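Separin (Saccharomyces cerevisiae, PDB 5U1T) is a caspase-like cysteine protease that cleaves the cohesin subunit MCD1/SCC1 at the onset of anaphase, letting chromosomes segregate, and is held inactive by securin until then. Local coordinates at residues S122-Y127 with N460-L465; I831-L836 with T876-D881; L960-S965 with I1052-T1057; K1481-C1486 with Y1515-G1520. All coordinates share one frame; numbering follows the deposited sequence.

Contact 1 of 4, residues S122-Y127 with N460-L465; sequences STWNDY and NVYCML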
# COMPACT_ATOMS: atom_id res chain seq x y z
N SER A 122 -26.00 19.14 -42.84
CA SER A 122 -25.18 18.68 -41.73
C SER A 122 -24.62 17.31 -42.08
O SER A 122 -25.02 16.71 -43.07
CB SER A 122 -25.98 18.59 -40.44
OG SER A 122 -26.73 17.39 -40.41
N THR A 123 -23.72 16.78 -41.25
CA THR A 123 -23.17 15.46 -41.52
C THR A 123 -24.30 14.41 -41.46
O THR A 123 -24.21 13.34 -42.07
CB THR A 123 -22.01 15.09 -40.53
OG1 THR A 123 -21.54 13.77 -40.78
CG2 THR A 123 -22.47 15.19 -39.08
N TRP A 124 -25.35 14.73 -40.72
CA TRP A 124 -26.46 13.79 -40.55
C TRP A 124 -27.27 13.56 -41.82
O TRP A 124 -27.80 12.46 -42.02
CB TRP A 124 -27.37 14.28 -39.43
CG TRP A 124 -26.69 14.15 -38.11
CD1 TRP A 124 -26.14 15.14 -37.36
CD2 TRP A 124 -26.45 12.92 -37.40
NE1 TRP A 124 -25.59 14.62 -36.22
CE2 TRP A 124 -25.76 13.26 -36.22
CE3 TRP A 124 -26.77 11.59 -37.64
CZ2 TRP A 124 -25.36 12.29 -35.28
CZ3 TRP A 124 -26.38 10.63 -36.70
CH2 TRP A 124 -25.68 10.99 -35.54
N ASN A 125 -27.34 14.58 -42.68
CA ASN A 125 -28.18 14.49 -43.87
C ASN A 125 -27.52 14.80 -45.22
O ASN A 125 -28.16 14.65 -46.28
CB ASN A 125 -29.41 15.42 -43.71
CG ASN A 125 -29.05 16.92 -43.74
OD1 ASN A 125 -28.08 17.35 -44.36
ND2 ASN A 125 -29.86 17.72 -43.06
N ASP A 126 -26.25 15.22 -45.22
CA ASP A 126 -25.67 15.83 -46.43
C ASP A 126 -25.43 14.85 -47.58
O ASP A 126 -25.09 15.25 -48.69
CB ASP A 126 -24.38 16.59 -46.10
CG ASP A 126 -23.29 15.68 -45.61
OD1 ASP A 126 -23.46 14.45 -45.66
OD2 ASP A 126 -22.23 16.22 -45.19
N TYR A 127 -25.61 13.56 -47.30
CA TYR A 127 -25.51 12.54 -48.33
C TYR A 127 -26.86 12.24 -49.01
O TYR A 127 -26.94 11.38 -49.86
CB TYR A 127 -24.92 11.25 -47.71
CG TYR A 127 -25.76 10.59 -46.63
CD1 TYR A 127 -26.72 9.63 -46.95
CD2 TYR A 127 -25.59 10.92 -45.28
CE1 TYR A 127 -27.48 9.01 -45.97
CE2 TYR A 127 -26.35 10.29 -44.27
CZ TYR A 127 -27.29 9.34 -44.63
OH TYR A 127 -28.05 8.71 -43.67
N ASN A 460 -27.59 15.08 -26.19
CA ASN A 460 -28.42 14.80 -27.36
C ASN A 460 -27.59 14.06 -28.39
O ASN A 460 -26.50 14.50 -28.72
CB ASN A 460 -28.98 16.12 -27.94
CG ASN A 460 -29.83 15.92 -29.19
OD1 ASN A 460 -29.32 15.94 -30.32
ND2 ASN A 460 -31.14 15.77 -29.00
N VAL A 461 -28.12 12.94 -28.88
CA VAL A 461 -27.36 12.08 -29.78
C VAL A 461 -26.84 12.73 -31.08
O VAL A 461 -25.79 12.29 -31.57
CB VAL A 461 -28.19 10.84 -30.16
CG1 VAL A 461 -29.28 11.20 -31.11
CG2 VAL A 461 -27.32 9.79 -30.79
N TYR A 462 -27.50 13.74 -31.65
CA TYR A 462 -26.99 14.30 -32.90
C TYR A 462 -25.73 15.10 -32.61
O TYR A 462 -24.99 15.46 -33.52
CB TYR A 462 -28.05 15.16 -33.65
CG TYR A 462 -29.18 14.32 -34.17
CD1 TYR A 462 -29.02 13.53 -35.31
CD2 TYR A 462 -30.39 14.27 -33.51
CE1 TYR A 462 -30.04 12.73 -35.78
CE2 TYR A 462 -31.40 13.47 -33.94
CZ TYR A 462 -31.24 12.70 -35.09
OH TYR A 462 -32.27 11.90 -35.53
N CYS A 463 -25.46 15.34 -31.34
CA CYS A 463 -24.18 15.92 -30.95
C CYS A 463 -22.98 14.98 -31.20
O CYS A 463 -21.85 15.45 -31.25
CB CYS A 463 -24.22 16.34 -29.48
SG CYS A 463 -25.05 17.92 -29.18
N MET A 464 -23.23 13.69 -31.39
CA MET A 464 -22.17 12.75 -31.74
C MET A 464 -21.58 13.00 -33.13
O MET A 464 -20.49 12.50 -33.43
CB MET A 464 -22.66 11.31 -31.67
CG MET A 464 -23.30 10.94 -30.34
SD MET A 464 -22.23 11.09 -28.89
CE MET A 464 -20.81 10.26 -29.54
N LEU A 465 -22.27 13.79 -33.96
CA LEU A 465 -21.82 14.11 -35.31
C LEU A 465 -21.37 12.90 -36.12
O LEU A 465 -20.40 12.98 -36.86
CB LEU A 465 -20.68 15.13 -35.27
CG LEU A 465 -21.04 16.56 -34.86
CD1 LEU A 465 -19.79 17.42 -34.87
CD2 LEU A 465 -22.11 17.18 -35.78
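The carbonyl oxygen of Tyr462 receives two donors: the indole nitrogen Trp124 NE1, 2.9 Å from Tyr462 O, and the backbone nitrogen of Leu465 in the turn that follows. The indole N-H arrives in the carbonyl plane on a lone pair, but the bond is bent, with 145° at the hydrogen. Tyrosine and tryptophan meet a second time through their rings. Tyr462 directs its edge at the Trp124 face in a T-shaped (edge-to-face) pair, the planes at 84°, and Tyr462 CD1 stands over the indole, 3.4 Å from Trp124 CD2. Both side chains leave the backbone with CG anti to their own carbonyl carbon (chi1 -70° for Trp124), which lets the indole reach the tyrosine's carbonyl and ring together. Beside them, Thr123 CG2 rests 3.9 Å from Leu465 CD2, a methyl-to-methyl contact, the two side chains crossing at about a right angle.

Each loop is shaped by a side-chain turn: Ser122 OG accepts from Trp124 N in an ST turn, and Asn460 OD1 accepts from Tyr462 N in an Asx turn. The indole also meets Trp68 edge-to-face and packs on Leu423 of helix 408-425. The contact joins the loop between helices 113-117 and 129-142 to the one between helices 448-458 and 470-485. Tryptophan suits the place because it brings a broad apolar face and one N-H: the buried polar atom is satisfied while the ring pair limits how the indole can turn.

Contact 2 of 4, residues I831-L836 with T876-D881; sequences IVYRCL and TMFLYD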
# COMPACT_ATOMS: atom_id res chain seq x y z
N ILE A 831 -2.76 -11.01 0.10
CA ILE A 831 -2.41 -10.42 1.38
C ILE A 831 -2.60 -11.43 2.50
O ILE A 831 -1.75 -11.58 3.36
CB ILE A 831 -3.23 -9.16 1.68
CG1 ILE A 831 -3.01 -8.11 0.59
CG2 ILE A 831 -2.81 -8.57 3.02
CD1 ILE A 831 -1.60 -7.55 0.54
N VAL A 832 -3.72 -12.14 2.46
CA VAL A 832 -3.99 -13.19 3.42
C VAL A 832 -2.90 -14.26 3.36
O VAL A 832 -2.38 -14.67 4.40
CB VAL A 832 -5.38 -13.81 3.17
CG1 VAL A 832 -5.60 -15.03 4.03
CG2 VAL A 832 -6.45 -12.78 3.45
N TYR A 833 -2.53 -14.69 2.16
CA TYR A 833 -1.47 -15.68 2.04
C TYR A 833 -0.16 -15.18 2.64
O TYR A 833 0.41 -15.83 3.51
CB TYR A 833 -1.20 -16.11 0.59
CG TYR A 833 -0.01 -17.04 0.57
CD1 TYR A 833 -0.10 -18.30 1.17
CD2 TYR A 833 1.22 -16.64 0.06
CE1 TYR A 833 0.98 -19.14 1.22
CE2 TYR A 833 2.31 -17.48 0.11
CZ TYR A 833 2.18 -18.74 0.70
OH TYR A 833 3.26 -19.60 0.76
N ARG A 834 0.33 -14.04 2.17
CA ARG A 834 1.61 -13.52 2.61
C ARG A 834 1.67 -13.36 4.12
O ARG A 834 2.71 -13.64 4.74
CB ARG A 834 1.93 -12.18 1.95
CG ARG A 834 2.28 -12.26 0.50
CD ARG A 834 3.38 -13.25 0.24
NE ARG A 834 3.63 -13.35 -1.19
CZ ARG A 834 4.51 -12.61 -1.85
NH1 ARG A 834 5.25 -11.73 -1.20
NH2 ARG A 834 4.67 -12.76 -3.17
N CYS A 835 0.57 -12.92 4.72
CA CYS A 835 0.56 -12.73 6.16
C CYS A 835 0.62 -14.08 6.88
O CYS A 835 1.32 -14.22 7.88
CB CYS A 835 -0.68 -11.97 6.61
SG CYS A 835 -0.64 -10.22 6.26
N LEU A 836 -0.12 -15.06 6.38
CA LEU A 836 -0.09 -16.38 6.98
C LEU A 836 1.29 -17.03 6.82
O LEU A 836 1.70 -17.81 7.68
CB LEU A 836 -1.17 -17.27 6.37
CG LEU A 836 -2.58 -16.97 6.87
CD1 LEU A 836 -3.62 -17.82 6.13
CD2 LEU A 836 -2.67 -17.15 8.37
N THR A 876 7.64 -19.74 -4.58
CA THR A 876 8.86 -20.13 -3.88
C THR A 876 8.63 -20.09 -2.37
O THR A 876 9.11 -20.97 -1.65
CB THR A 876 10.06 -19.26 -4.27
OG1 THR A 876 9.75 -17.88 -4.05
CG2 THR A 876 10.38 -19.47 -5.74
N MET A 877 7.86 -19.11 -1.90
CA MET A 877 7.48 -19.08 -0.49
C MET A 877 6.67 -20.31 -0.11
O MET A 877 6.85 -20.89 0.96
CB MET A 877 6.70 -17.83 -0.15
CG MET A 877 7.51 -16.56 -0.21
SD MET A 877 6.53 -15.11 0.23
CE MET A 877 7.80 -13.86 0.07
N PHE A 878 5.78 -20.73 -1.00
CA PHE A 878 4.98 -21.90 -0.71
C PHE A 878 5.86 -23.16 -0.70
O PHE A 878 5.73 -24.00 0.19
CB PHE A 878 3.84 -22.02 -1.72
CG PHE A 878 2.99 -23.26 -1.57
CD1 PHE A 878 2.02 -23.34 -0.58
CD2 PHE A 878 3.14 -24.33 -2.44
CE1 PHE A 878 1.23 -24.49 -0.46
CE2 PHE A 878 2.35 -25.46 -2.32
CZ PHE A 878 1.39 -25.54 -1.33
N LEU A 879 6.75 -23.27 -1.69
CA LEU A 879 7.61 -24.45 -1.84
C LEU A 879 8.57 -24.60 -0.67
O LEU A 879 8.81 -25.70 -0.19
CB LEU A 879 8.38 -24.37 -3.16
CG LEU A 879 7.50 -24.51 -4.40
CD1 LEU A 879 8.31 -24.47 -5.67
CD2 LEU A 879 6.71 -25.79 -4.31
N TYR A 880 9.13 -23.47 -0.23
CA TYR A 880 9.96 -23.39 0.96
C TYR A 880 9.26 -23.89 2.22
O TYR A 880 9.74 -24.81 2.87
CB TYR A 880 10.38 -21.95 1.18
CG TYR A 880 11.36 -21.75 2.30
CD1 TYR A 880 12.68 -22.15 2.16
CD2 TYR A 880 10.98 -21.15 3.49
CE1 TYR A 880 13.59 -21.96 3.15
CE2 TYR A 880 11.88 -20.95 4.50
CZ TYR A 880 13.19 -21.36 4.33
OH TYR A 880 14.12 -21.17 5.32
N ASP A 881 8.15 -23.26 2.56
CA ASP A 881 7.29 -23.70 3.65
C ASP A 881 7.06 -25.19 3.64
O ASP A 881 6.99 -25.79 4.70
CB ASP A 881 5.92 -23.01 3.60
CG ASP A 881 5.95 -21.60 4.14
OD1 ASP A 881 6.84 -21.31 4.95
OD2 ASP A 881 5.07 -20.79 3.77
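Two helices of the all-helical region, 829-845 and 872-881, run side by side here as the first and third of three successive helices, with helix 849-863 contributing to the same cluster. Their short segments cross at 37°, with axes 11.4 Å apart at closest approach, so long side chains have to span the distance. Tyr833 is one of them. Its CG is anti to the backbone N (chi1 175°), and the ring reaches across until the hydroxyl arrives at the other helix: Tyr833 OH lies 3.2 Å from Phe878 CA and 3.5 Å from Phe878 CB. Asp881 OD2 is 3.7 Å from Tyr833 OH, but its hydrogen bond goes to His837. Phe863 of helix 849-863 meets the rings of both Tyr833 and Phe878, and with Phe878 it is stacked.

The second bridge pairs Arg834 with Met877, whose chain is extended beyond CG and crosses the arginine at about a right angle. A thioether suits this position because it is polarisable and unbranched, so its sulfur and methyl can come over a guanidinium face. The main polar partner of the guanidinium lies outside the pair: Arg834 NE donates to Ser874 OG, while the links of NH2 to Thr873 and Asp871 are weak. A leucine in place of Arg834 would probably leave Ser874 without its donor and the methionine sulfur without the flat group beneath it. Met877 SD sits over one guanidinium face, offset toward the rim and 3.7 Å from Arg834 NE, and Met877 CE is 3.6 Å from Arg834 NH1.

Contact 3 of 4, residues L960-S965 with I1052-T1057; sequences LGIPSS and ILSNIT
Asn1055 places its CG anti to its carbonyl carbon (chi1 -81°), which swings the amide from the end of helix 1036-1054 over to the strand at Gly961. A second turn, chi2 -89°, presents ND2 to the backbone oxygen. Asn1055 ND2 donates to Gly961 O over 2.9 Å, with 151° at the hydrogen; the donor lies in the carbonyl plane of Gly961, though the acceptor is tilted from the plane of the asparagine amide. ND2 also donates to Thr1051 O, four residues back in the last turn of helix 1036-1054, so a single amide nitrogen links the helix end to the strand. On its other branch, Asn1055 OD1 is 3.5 Å from Ser964 OG.

Apolar groups fill in around this bond. Leu960 divides its methyls between two residues of the other segment, its CD1 lying 3.9 Å from Ile1052 CD1 and its CD2 4.0 Å from Asn1055 CG. Ile962 lays CD1 against Ser1054 CB at 3.5 Å, while Ser1054 OG is occupied with Leu1050 O and Thr1051 O. Asparagine suits the site because it is short, yet has a donor for a strand carbonyl. With a leucine here, Gly961 O would probably be left without this donor in a buried place.

Leu960 and Ile962 pair through their backbones with Arg1162 and His1160, while the carbonyl of Gly961 between them faces the helix. The arrangement is that of the C-terminal end of a helix set against a short strand of a mixed sheet, on the side away from its antiparallel partner 1157-1163.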
# COMPACT_ATOMS: atom_id res chain seq x y z
N LEU A 960 36.14 -29.94 28.75
CA LEU A 960 37.23 -29.17 28.21
C LEU A 960 37.35 -27.89 28.97
O LEU A 960 36.39 -27.37 29.48
CB LEU A 960 36.98 -28.84 26.76
CG LEU A 960 37.19 -29.94 25.75
CD1 LEU A 960 36.84 -29.38 24.40
CD2 LEU A 960 38.62 -30.37 25.77
N GLY A 961 38.54 -27.33 29.01
CA GLY A 961 38.74 -26.11 29.74
C GLY A 961 39.76 -25.18 29.14
O GLY A 961 40.44 -25.51 28.21
N ILE A 962 39.84 -23.99 29.68
CA ILE A 962 40.72 -22.97 29.18
C ILE A 962 40.94 -21.96 30.27
O ILE A 962 40.05 -21.67 31.01
CB ILE A 962 40.10 -22.33 27.92
CG1 ILE A 962 40.91 -21.18 27.41
CG2 ILE A 962 38.70 -21.86 28.19
CD1 ILE A 962 40.90 -21.11 25.91
N PRO A 963 42.13 -21.40 30.40
CA PRO A 963 43.39 -22.08 30.21
C PRO A 963 43.56 -23.28 31.09
O PRO A 963 43.29 -23.26 32.26
CB PRO A 963 44.38 -21.03 30.64
CG PRO A 963 43.68 -20.32 31.72
CD PRO A 963 42.22 -20.37 31.43
N SER A 964 44.06 -24.33 30.50
CA SER A 964 44.25 -25.56 31.21
C SER A 964 45.73 -25.91 31.25
O SER A 964 46.19 -26.51 32.19
CB SER A 964 43.45 -26.64 30.53
OG SER A 964 43.84 -26.71 29.19
N SER A 965 46.45 -25.51 30.23
CA SER A 965 47.85 -25.80 30.11
C SER A 965 48.64 -24.51 30.00
O SER A 965 48.20 -23.55 29.43
CB SER A 965 48.08 -26.70 28.91
OG SER A 965 49.43 -27.00 28.69
N ILE A 1052 38.86 -25.46 21.72
CA ILE A 1052 39.54 -26.53 20.99
C ILE A 1052 40.97 -26.15 20.68
O ILE A 1052 41.89 -26.92 20.91
CB ILE A 1052 38.88 -26.88 19.67
CG1 ILE A 1052 37.37 -27.06 19.83
CG2 ILE A 1052 39.53 -28.11 19.10
CD1 ILE A 1052 37.00 -28.17 20.71
N LEU A 1053 41.17 -24.95 20.16
CA LEU A 1053 42.50 -24.50 19.79
C LEU A 1053 43.51 -24.56 20.94
O LEU A 1053 44.64 -25.02 20.76
CB LEU A 1053 42.45 -23.08 19.23
CG LEU A 1053 42.67 -23.05 17.73
CD1 LEU A 1053 42.29 -21.69 17.19
CD2 LEU A 1053 44.11 -23.35 17.42
N SER A 1054 43.10 -24.09 22.11
CA SER A 1054 44.00 -23.95 23.25
C SER A 1054 44.34 -25.28 23.90
O SER A 1054 45.38 -25.40 24.54
CB SER A 1054 43.38 -23.05 24.28
OG SER A 1054 42.08 -23.54 24.52
N ASN A 1055 43.46 -26.26 23.74
CA ASN A 1055 43.73 -27.59 24.23
C ASN A 1055 44.62 -28.41 23.29
O ASN A 1055 45.03 -29.52 23.62
CB ASN A 1055 42.42 -28.33 24.47
CG ASN A 1055 41.79 -27.97 25.79
OD1 ASN A 1055 42.07 -28.59 26.81
ND2 ASN A 1055 40.95 -26.95 25.78
N ILE A 1056 44.95 -27.83 22.13
CA ILE A 1056 45.55 -28.53 20.99
C ILE A 1056 46.91 -27.92 20.60
O ILE A 1056 47.78 -28.60 20.05
CB ILE A 1056 44.54 -28.49 19.80
CG1 ILE A 1056 43.57 -29.67 19.91
CG2 ILE A 1056 45.17 -28.36 18.41
CD1 ILE A 1056 44.21 -30.94 20.24
N THR A 1057 47.10 -26.65 20.94
CA THR A 1057 48.32 -25.92 20.61
C THR A 1057 48.38 -24.72 21.56
O THR A 1057 47.51 -24.55 22.41
CB THR A 1057 48.34 -25.47 19.12
OG1 THR A 1057 49.48 -24.65 18.86
CG2 THR A 1057 47.09 -24.69 18.77

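Contact 4 of 4, residues K1481-C1486 with Y1515-G1520; sequences KEIKKC and YTYLLG
This is close, mostly apolar packing between the ends of two short helices, 1480-1483 and 1513-1519, in the peptidase C50 region. They lie in the connections between strands 1465-1469, 1492-1494 and 1524-1528, neighbours in the mostly parallel sheet of the protease fold. Ile1483 reaches over with both branches: its CG2 is 3.8 Å from Thr1516 O, and Ile1483 CD1 comes obliquely to the Tyr1517 ring, 4.1 Å from CE1. Beta-branched isoleucine serves well, meeting two residues of one helix at once. Lys1484 contributes its aliphatic part, the extended chain bringing CE within 3.6 Å of Thr1516 CG2. Gly1520, with no side chain, lets Ile1483 O approach its CA at 3.3 Å, and Gly1520 O lies 3.6 Å from Cys1486 CB. The polar ends are engaged elsewhere: Thr1516 OG1 with Thr1513 O, and Tyr1517 OH with Gly1473 O.

No hydrogen bond joins the two segments directly. Instead, Lys1085 of helix 1075-1088 donates NZ to both Lys1484 O and Leu1519 O, so a third helix supplies the polar link, and its positive charge probably eases the approach of two carbonyl ends.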
# COMPACT_ATOMS: atom_id res chain seq x y z
N LYS A 1481 5.65 -0.98 31.83
CA LYS A 1481 6.22 0.23 31.23
C LYS A 1481 6.73 1.27 32.21
O LYS A 1481 7.78 1.88 31.99
CB LYS A 1481 5.17 0.89 30.34
CG LYS A 1481 4.50 -0.09 29.40
CD LYS A 1481 5.22 -0.13 28.06
CE LYS A 1481 5.19 1.23 27.36
NZ LYS A 1481 5.74 1.16 25.97
N GLU A 1482 5.96 1.50 33.27
CA GLU A 1482 6.26 2.56 34.22
C GLU A 1482 7.33 2.14 35.22
O GLU A 1482 8.14 2.96 35.66
CB GLU A 1482 4.99 2.99 34.95
CG GLU A 1482 4.61 4.45 34.71
CD GLU A 1482 4.29 4.76 33.26
OE1 GLU A 1482 3.72 3.90 32.54
OE2 GLU A 1482 4.62 5.89 32.83
N ILE A 1483 7.34 0.86 35.62
CA ILE A 1483 8.42 0.39 36.47
C ILE A 1483 9.73 0.62 35.70
O ILE A 1483 10.70 1.14 36.26
CB ILE A 1483 8.28 -1.09 36.84
CG1 ILE A 1483 7.14 -1.28 37.83
CG2 ILE A 1483 9.55 -1.60 37.44
CD1 ILE A 1483 6.59 -2.67 37.82
N LYS A 1484 9.70 0.29 34.41
CA LYS A 1484 10.87 0.37 33.53
C LYS A 1484 11.35 1.80 33.30
O LYS A 1484 12.50 2.02 32.89
CB LYS A 1484 10.59 -0.30 32.18
CG LYS A 1484 10.52 -1.81 32.28
CD LYS A 1484 10.35 -2.48 30.93
CE LYS A 1484 10.02 -3.94 31.13
NZ LYS A 1484 9.51 -4.59 29.91
N LYS A 1485 10.48 2.78 33.54
CA LYS A 1485 10.86 4.16 33.33
C LYS A 1485 11.63 4.67 34.52
O LYS A 1485 12.41 5.61 34.39
CB LYS A 1485 9.63 5.04 33.06
CG LYS A 1485 8.99 4.74 31.73
CD LYS A 1485 7.86 5.68 31.41
CE LYS A 1485 7.10 5.21 30.17
NZ LYS A 1485 6.07 6.20 29.74
N CYS A 1486 11.43 4.03 35.67
CA CYS A 1486 12.14 4.41 36.89
C CYS A 1486 13.64 4.24 36.74
O CYS A 1486 14.11 3.60 35.79
CB CYS A 1486 11.67 3.58 38.09
SG CYS A 1486 9.90 3.57 38.31
N TYR A 1515 13.00 -9.14 35.47
CA TYR A 1515 13.84 -8.30 34.63
C TYR A 1515 13.37 -6.87 34.63
O TYR A 1515 14.16 -5.96 34.47
CB TYR A 1515 13.81 -8.78 33.19
CG TYR A 1515 14.68 -9.95 32.86
CD1 TYR A 1515 15.57 -10.46 33.77
CD2 TYR A 1515 14.59 -10.56 31.63
CE1 TYR A 1515 16.35 -11.54 33.45
CE2 TYR A 1515 15.37 -11.63 31.31
CZ TYR A 1515 16.25 -12.11 32.23
OH TYR A 1515 17.02 -13.18 31.90
N THR A 1516 12.07 -6.67 34.76
CA THR A 1516 11.56 -5.32 34.74
C THR A 1516 12.05 -4.54 35.95
O THR A 1516 12.45 -3.40 35.81
CB THR A 1516 10.05 -5.25 34.58
OG1 THR A 1516 9.43 -5.36 35.86
CG2 THR A 1516 9.57 -6.35 33.73
N TYR A 1517 12.04 -5.14 37.12
CA TYR A 1517 12.51 -4.44 38.29
C TYR A 1517 13.95 -4.10 38.12
O TYR A 1517 14.36 -2.99 38.37
CB TYR A 1517 12.33 -5.26 39.54
CG TYR A 1517 10.96 -5.19 40.13
CD1 TYR A 1517 9.87 -5.63 39.43
CD2 TYR A 1517 10.75 -4.69 41.39
CE1 TYR A 1517 8.61 -5.58 39.96
CE2 TYR A 1517 9.49 -4.63 41.92
CZ TYR A 1517 8.43 -5.08 41.20
OH TYR A 1517 7.17 -5.02 41.72
N LEU A 1518 14.75 -5.05 37.66
CA LEU A 1518 16.16 -4.76 37.49
C LEU A 1518 16.33 -3.52 36.62
O LEU A 1518 17.16 -2.66 36.90
CB LEU A 1518 16.89 -5.95 36.88
CG LEU A 1518 17.15 -7.08 37.87
CD1 LEU A 1518 17.77 -8.31 37.19
CD2 LEU A 1518 18.06 -6.56 38.95
N LEU A 1519 15.50 -3.44 35.59
CA LEU A 1519 15.59 -2.33 34.65
C LEU A 1519 15.05 -1.03 35.25
O LEU A 1519 15.42 0.06 34.81
CB LEU A 1519 14.83 -2.67 33.36
CG LEU A 1519 15.52 -3.71 32.49
CD1 LEU A 1519 14.69 -4.00 31.26
CD2 LEU A 1519 16.91 -3.22 32.11
N GLY A 1520 14.19 -1.14 36.26
CA GLY A 1520 13.76 0.02 37.02
C GLY A 1520 14.81 0.51 38.00
O GLY A 1520 14.62 1.52 38.68

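How the contacts relate
The four contacts follow one another along the chain, each closing before the next opens, and none touches another. Contact 1 lies far out among the N-terminal helices, its centre about 102 Å from that of contact 3 and about 83 Å from that of contact 4, on the opposite side of the chain's centre. Contact 2 joins two helices, its centre about 58 Å from that of contact 1. Contacts 3 and 4 share one side, their centres about 41 Å apart, but serve different sheets: the first the seven-stranded mixed sheet, the second the six-stranded protease sheet. The contacts thus sample an elongated protein, helical at one end and alpha/beta at the catalytic end; contact 1 ties together parts far apart in sequence, contacts 2 and 4 nearer neighbours.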